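Local coordinates for acyl-CoA N-acyltransferases (NAT) superfamily protein (Arabidopsis thaliana, PDB 6TH0) that probably acetylates the N-terminal methionine of transmembrane proteins, and lysine side chains, with acetyl-CoA as donor through its GNAT-fold domain, at residues T5-L19 and V39-R53. Residues are numbered along the deposited sequence; the frame is centred on the assembly and turned at random.
Sequences TICFRPINPSDLERL and VVNGGDIVSWAAVDR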
loop_
_atom_site.group_PDB
_atom_site.type_symbol
_atom_site.label_atom_id
_atom_site.label_comp_id
_atom_site.label_asym_id
_atom_site.label_seq_id
_atom_site.Cartn_x
_atom_site.Cartn_y
_atom_site.Cartn_z
ATOM N N THR A 5 9.790 -14.347 -14.107
ATOM C CA THR A 5 10.934 -13.683 -13.497
ATOM C C THR A 5 10.593 -13.082 -12.125
ATOM O O THR A 5 11.322 -13.304 -11.159
ATOM C CB THR A 5 11.504 -12.575 -14.424
ATOM O OG1 THR A 5 10.446 -11.728 -14.881
ATOM C CG2 THR A 5 12.201 -13.186 -15.627
ATOM N N ILE A 6 9.488 -12.338 -12.029
ATOM C CA ILE A 6 9.111 -11.632 -10.804
ATOM C C ILE A 6 8.097 -12.459 -10.023
ATOM O O ILE A 6 7.091 -12.913 -10.583
ATOM C CB ILE A 6 8.539 -10.241 -11.120
ATOM C CG1 ILE A 6 9.546 -9.419 -11.930
ATOM C CG2 ILE A 6 8.196 -9.507 -9.835
ATOM C CD1 ILE A 6 10.880 -9.225 -11.225
ATOM N N CYS A 7 8.356 -12.645 -8.727
ATOM C CA CYS A 7 7.489 -13.389 -7.822
ATOM C C CYS A 7 7.099 -12.529 -6.624
ATOM O O CYS A 7 7.743 -11.521 -6.318
ATOM C CB CYS A 7 8.161 -14.681 -7.337
ATOM S SG CYS A 7 8.420 -15.933 -8.601
ATOM N N PHE A 8 6.035 -12.940 -5.938
ATOM C CA PHE A 8 5.523 -12.185 -4.804
ATOM C C PHE A 8 5.391 -13.091 -3.588
ATOM O O PHE A 8 4.954 -14.236 -3.702
ATOM C CB PHE A 8 4.193 -11.524 -5.168
ATOM C CG PHE A 8 4.277 -10.678 -6.412
ATOM C CD1 PHE A 8 4.772 -9.381 -6.359
ATOM C CD2 PHE A 8 3.895 -11.194 -7.639
ATOM C CE1 PHE A 8 4.869 -8.613 -7.502
ATOM C CE2 PHE A 8 3.992 -10.427 -8.788
ATOM C CZ PHE A 8 4.474 -9.138 -8.718
ATOM N N ARG A 9 5.822 -12.595 -2.435
ATOM C CA ARG A 9 5.738 -13.362 -1.200
ATOM C C ARG A 9 5.488 -12.400 -0.055
ATOM O O ARG A 9 5.709 -11.189 -0.194
ATOM C CB ARG A 9 7.018 -14.167 -0.951
ATOM C CG ARG A 9 8.293 -13.287 -0.935
ATOM C CD ARG A 9 9.422 -13.991 -0.187
ATOM N NE ARG A 9 10.686 -13.248 -0.254
ATOM C CZ ARG A 9 10.979 -12.205 0.518
ATOM N NH1 ARG A 9 10.091 -11.764 1.399
ATOM N NH2 ARG A 9 12.153 -11.594 0.409
ATOM N N PRO A 10 5.014 -12.896 1.086
ATOM C CA PRO A 10 4.861 -12.019 2.247
ATOM C C PRO A 10 6.215 -11.483 2.684
ATOM O O PRO A 10 7.246 -12.146 2.552
ATOM C CB PRO A 10 4.247 -12.931 3.310
ATOM C CG PRO A 10 3.622 -14.068 2.527
ATOM C CD PRO A 10 4.522 -14.260 1.343
ATOM N N ILE A 11 6.214 -10.256 3.190
ATOM C CA ILE A 11 7.427 -9.743 3.811
ATOM C C ILE A 11 7.665 -10.464 5.133
ATOM O O ILE A 11 6.724 -10.747 5.892
ATOM C CB ILE A 11 7.331 -8.222 3.992
ATOM C CG1 ILE A 11 7.266 -7.564 2.618
ATOM C CG2 ILE A 11 8.577 -7.697 4.721
ATOM C CD1 ILE A 11 7.140 -6.060 2.650
ATOM N N ASN A 12 8.914 -10.813 5.401
ATOM C CA ASN A 12 9.283 -11.510 6.628
ATOM C C ASN A 12 10.442 -10.804 7.308
ATOM O O ASN A 12 11.037 -9.876 6.752
ATOM C CB ASN A 12 9.630 -12.982 6.347
ATOM C CG ASN A 12 10.768 -13.144 5.366
ATOM O OD1 ASN A 12 11.916 -12.825 5.674
ATOM N ND2 ASN A 12 10.457 -13.649 4.176
ATOM N N PRO A 13 10.789 -11.219 8.530
ATOM C CA PRO A 13 11.827 -10.492 9.283
ATOM C C PRO A 13 13.167 -10.390 8.575
ATOM O O PRO A 13 13.887 -9.408 8.794
ATOM C CB PRO A 13 11.937 -11.298 10.582
ATOM C CG PRO A 13 10.568 -11.891 10.751
ATOM C CD PRO A 13 10.097 -12.216 9.362
ATOM N N SER A 14 13.541 -11.363 7.744
ATOM C CA SER A 14 14.828 -11.259 7.070
ATOM C C SER A 14 14.874 -10.107 6.073
ATOM O O SER A 14 15.973 -9.731 5.643
ATOM C CB SER A 14 15.161 -12.567 6.355
ATOM O OG SER A 14 14.342 -12.733 5.209
ATOM N N ASP A 15 13.721 -9.534 5.713
ATOM C CA ASP A 15 13.641 -8.367 4.834
ATOM C C ASP A 15 13.880 -7.048 5.564
ATOM O O ASP A 15 13.930 -6.001 4.908
ATOM C CB ASP A 15 12.261 -8.298 4.164
ATOM C CG ASP A 15 11.985 -9.473 3.247
ATOM O OD1 ASP A 15 12.888 -9.857 2.481
ATOM O OD2 ASP A 15 10.855 -10.023 3.301
ATOM N N LEU A 16 14.050 -7.074 6.892
ATOM C CA LEU A 16 14.001 -5.846 7.682
ATOM C C LEU A 16 14.976 -4.784 7.168
ATOM O O LEU A 16 14.576 -3.650 6.896
ATOM C CB LEU A 16 14.271 -6.156 9.152
ATOM C CG LEU A 16 14.259 -4.913 10.039
ATOM C CD1 LEU A 16 12.883 -4.283 10.042
ATOM C CD2 LEU A 16 14.691 -5.255 11.452
ATOM N N GLU A 17 16.264 -5.126 7.081
ATOM C CA GLU A 17 17.274 -4.151 6.659
ATOM C C GLU A 17 16.961 -3.587 5.282
ATOM O O GLU A 17 16.942 -2.366 5.086
ATOM C CB GLU A 17 18.662 -4.788 6.661
ATOM C CG GLU A 17 19.797 -3.784 6.560
ATOM C CD GLU A 17 21.140 -4.448 6.303
ATOM O OE1 GLU A 17 21.313 -5.619 6.708
ATOM O OE2 GLU A 17 22.016 -3.803 5.686
ATOM N N ARG A 18 16.706 -4.465 4.313
ATOM C CA ARG A 18 16.412 -3.996 2.961
ATOM C C ARG A 18 15.144 -3.151 2.931
ATOM O O ARG A 18 15.102 -2.106 2.275
ATOM C CB ARG A 18 16.297 -5.188 2.010
ATOM C CG ARG A 18 15.724 -4.850 0.636
ATOM C CD ARG A 18 16.708 -4.030 -0.197
ATOM N NE ARG A 18 16.320 -4.070 -1.605
ATOM C CZ ARG A 18 16.873 -3.319 -2.556
ATOM N NH1 ARG A 18 17.841 -2.469 -2.247
ATOM N NH2 ARG A 18 16.466 -3.428 -3.811
ATOM N N LEU A 19 14.105 -3.579 3.650
ATOM C CA LEU A 19 12.850 -2.839 3.670
ATOM C C LEU A 19 13.047 -1.429 4.198
ATOM O O LEU A 19 12.533 -0.461 3.613
ATOM C CB LEU A 19 11.812 -3.579 4.525
ATOM C CG LEU A 19 10.371 -3.065 4.443
ATOM C CD1 LEU A 19 9.729 -3.242 3.066
ATOM C CD2 LEU A 19 9.519 -3.687 5.562
ATOM N N VAL A 39 5.815 -4.127 10.352
ATOM C CA VAL A 39 5.588 -4.685 9.020
ATOM C C VAL A 39 6.080 -6.128 8.960
ATOM O O VAL A 39 5.334 -7.040 8.593
ATOM C CB VAL A 39 6.275 -3.820 7.946
ATOM C CG1 VAL A 39 6.247 -4.519 6.595
ATOM C CG2 VAL A 39 5.625 -2.443 7.834
ATOM N N VAL A 40 7.344 -6.362 9.339
ATOM C CA VAL A 40 7.930 -7.689 9.161
ATOM C C VAL A 40 7.354 -8.702 10.141
ATOM O O VAL A 40 7.418 -9.913 9.891
ATOM C CB VAL A 40 9.461 -7.617 9.293
ATOM C CG1 VAL A 40 10.016 -6.590 8.292
ATOM C CG2 VAL A 40 9.869 -7.293 10.745
ATOM N N ASN A 41 6.817 -8.243 11.266
ATOM C CA ASN A 41 6.169 -9.109 12.244
ATOM C C ASN A 41 4.694 -9.348 11.943
ATOM O O ASN A 41 4.088 -10.236 12.555
ATOM C CB ASN A 41 6.341 -8.526 13.645
ATOM C CG ASN A 41 7.785 -8.573 14.104
ATOM O OD1 ASN A 41 8.501 -9.529 13.815
ATOM N ND2 ASN A 41 8.224 -7.535 14.809
ATOM N N GLY A 42 4.119 -8.596 11.009
ATOM C CA GLY A 42 2.751 -8.846 10.557
ATOM C C GLY A 42 1.707 -8.398 11.563
ATOM O O GLY A 42 1.723 -7.255 12.035
ATOM N N GLY A 43 0.754 -9.274 11.861
ATOM C CA GLY A 43 -0.361 -8.890 12.702
ATOM C C GLY A 43 -1.345 -7.952 12.030
ATOM O O GLY A 43 -2.137 -8.381 11.183
ATOM N N ASP A 44 -1.314 -6.669 12.403
ATOM C CA ASP A 44 -2.240 -5.697 11.835
ATOM C C ASP A 44 -1.712 -5.019 10.581
ATOM O O ASP A 44 -2.455 -4.236 9.981
ATOM C CB ASP A 44 -2.618 -4.620 12.843
ATOM C CG ASP A 44 -1.419 -3.819 13.311
ATOM O OD1 ASP A 44 -0.277 -4.227 13.011
ATOM O OD2 ASP A 44 -1.615 -2.790 13.989
ATOM N N ILE A 45 -0.531 -5.394 10.097
ATOM C CA ILE A 45 -0.026 -4.910 8.823
ATOM C C ILE A 45 0.169 -6.123 7.936
ATOM O O ILE A 45 0.778 -7.115 8.350
ATOM C CB ILE A 45 1.303 -4.141 8.964
ATOM C CG1 ILE A 45 1.078 -2.801 9.666
ATOM C CG2 ILE A 45 2.001 -3.961 7.571
ATOM C CD1 ILE A 45 2.322 -1.933 9.693
ATOM N N VAL A 46 -0.407 -6.064 6.744
ATOM C CA VAL A 46 -0.214 -7.079 5.729
ATOM C C VAL A 46 0.738 -6.490 4.709
ATOM O O VAL A 46 0.762 -5.273 4.471
ATOM C CB VAL A 46 -1.531 -7.567 5.087
ATOM C CG1 VAL A 46 -2.330 -8.391 6.083
ATOM C CG2 VAL A 46 -2.358 -6.390 4.586
ATOM N N SER A 47 1.543 -7.351 4.108
ATOM C CA SER A 47 2.456 -6.781 3.133
ATOM C C SER A 47 2.973 -7.842 2.178
ATOM O O SER A 47 2.892 -9.046 2.437
ATOM C CB SER A 47 3.625 -6.104 3.846
ATOM O OG SER A 47 4.300 -7.060 4.640
ATOM N N TRP A 48 3.486 -7.361 1.050
ATOM C CA TRP A 48 3.972 -8.212 -0.020
ATOM C C TRP A 48 5.298 -7.674 -0.529
ATOM O O TRP A 48 5.484 -6.460 -0.643
ATOM C CB TRP A 48 2.964 -8.299 -1.161
ATOM C CG TRP A 48 1.769 -9.117 -0.816
ATOM C CD1 TRP A 48 1.586 -10.442 -1.080
ATOM C CD2 TRP A 48 0.583 -8.677 -0.133
ATOM N NE1 TRP A 48 0.364 -10.852 -0.615
ATOM C CE2 TRP A 48 -0.275 -9.787 -0.036
ATOM C CE3 TRP A 48 0.163 -7.453 0.394
ATOM C CZ2 TRP A 48 -1.533 -9.717 0.578
ATOM C CZ3 TRP A 48 -1.084 -7.376 0.993
ATOM C CH2 TRP A 48 -1.918 -8.509 1.089
ATOM N N ALA A 49 6.207 -8.580 -0.841
ATOM C CA ALA A 49 7.468 -8.242 -1.469
ATOM C C ALA A 49 7.441 -8.766 -2.896
ATOM O O ALA A 49 6.820 -9.790 -3.184
ATOM C CB ALA A 49 8.652 -8.845 -0.704
ATOM N N ALA A 50 8.079 -8.029 -3.790
ATOM C CA ALA A 50 8.380 -8.501 -5.134
ATOM C C ALA A 50 9.855 -8.854 -5.182
ATOM O O ALA A 50 10.689 -8.082 -4.705
ATOM C CB ALA A 50 8.062 -7.433 -6.183
ATOM N N VAL A 51 10.172 -10.027 -5.726
ATOM C CA VAL A 51 11.555 -10.468 -5.846
ATOM C C VAL A 51 11.814 -10.977 -7.257
ATOM O O VAL A 51 10.909 -11.462 -7.944
ATOM C CB VAL A 51 11.898 -11.567 -4.810
ATOM C CG1 VAL A 51 11.623 -11.070 -3.394
ATOM C CG2 VAL A 51 11.110 -12.848 -5.101
ATOM N N ASP A 52 13.056 -10.819 -7.704
ATOM C CA ASP A 52 13.550 -11.416 -8.941
ATOM C C ASP A 52 14.588 -12.455 -8.523
ATOM O O ASP A 52 15.764 -12.134 -8.349
ATOM C CB ASP A 52 14.138 -10.358 -9.869
ATOM C CG ASP A 52 14.688 -10.938 -11.159
ATOM O OD1 ASP A 52 14.626 -12.169 -11.368
ATOM O OD2 ASP A 52 15.203 -10.146 -11.969
ATOM N N ARG A 53 14.156 -13.710 -8.369
ATOM C CA ARG A 53 15.095 -14.736 -7.931
ATOM C C ARG A 53 16.117 -15.061 -9.006
ATOM O O ARG A 53 17.064 -15.813 -8.743
ATOM C CB ARG A 53 14.351 -15.996 -7.484
ATOM C CG ARG A 53 13.632 -15.811 -6.152
ATOM C CD ARG A 53 13.153 -17.123 -5.546
ATOM N NE ARG A 53 12.276 -16.879 -4.404
ATOM C CZ ARG A 53 10.947 -16.894 -4.472
ATOM N NH1 ARG A 53 10.348 -17.155 -5.627
ATOM N NH2 ARG A 53 10.216 -16.654 -3.390
#
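R9 and A49 face each other as a hydrogen-bonded antiparallel pair, with A49 N reaching R9 O at 2.7 Å and R9 N returning to A49 O; C7 and V51 repeat the pattern two residues along. The R9 side chain shows how an edge strand can be tied to the turn that leads into helix 16-26. From CB, CG turns between the backbone N and the carbonyl carbon (chi1 56°), and the chain then runs extended to NE. R9 NE lies 3.9 Å from V51 CG1, and the guanidinium rests one face on A49 CB. At its tip R9 grips D15 end-on, NH1 to D15 OD2 at 2.7 Å and NH2 to D15 OD1, each oxygen offering its syn lone pair. NH1 also reaches P10 O, NH2 bonds E61 O, and N12 N meets D15 OD2 on the anti side, 27° out of the carboxylate plane, fixing the carboxylate. Beyond, I11 sets CB against S47 OG (3.3 Å) and CG2 against V40 CG1, while L19 CD2 packs on V39 CG1. On the other face of the sheet, F8 CE1 touches A50 CB and the ring reaches helix 111-123. Strand 6-10 thus borders the GNAT sheet beside 45-52, while helix 16-26 packs against the end of helix 33-41.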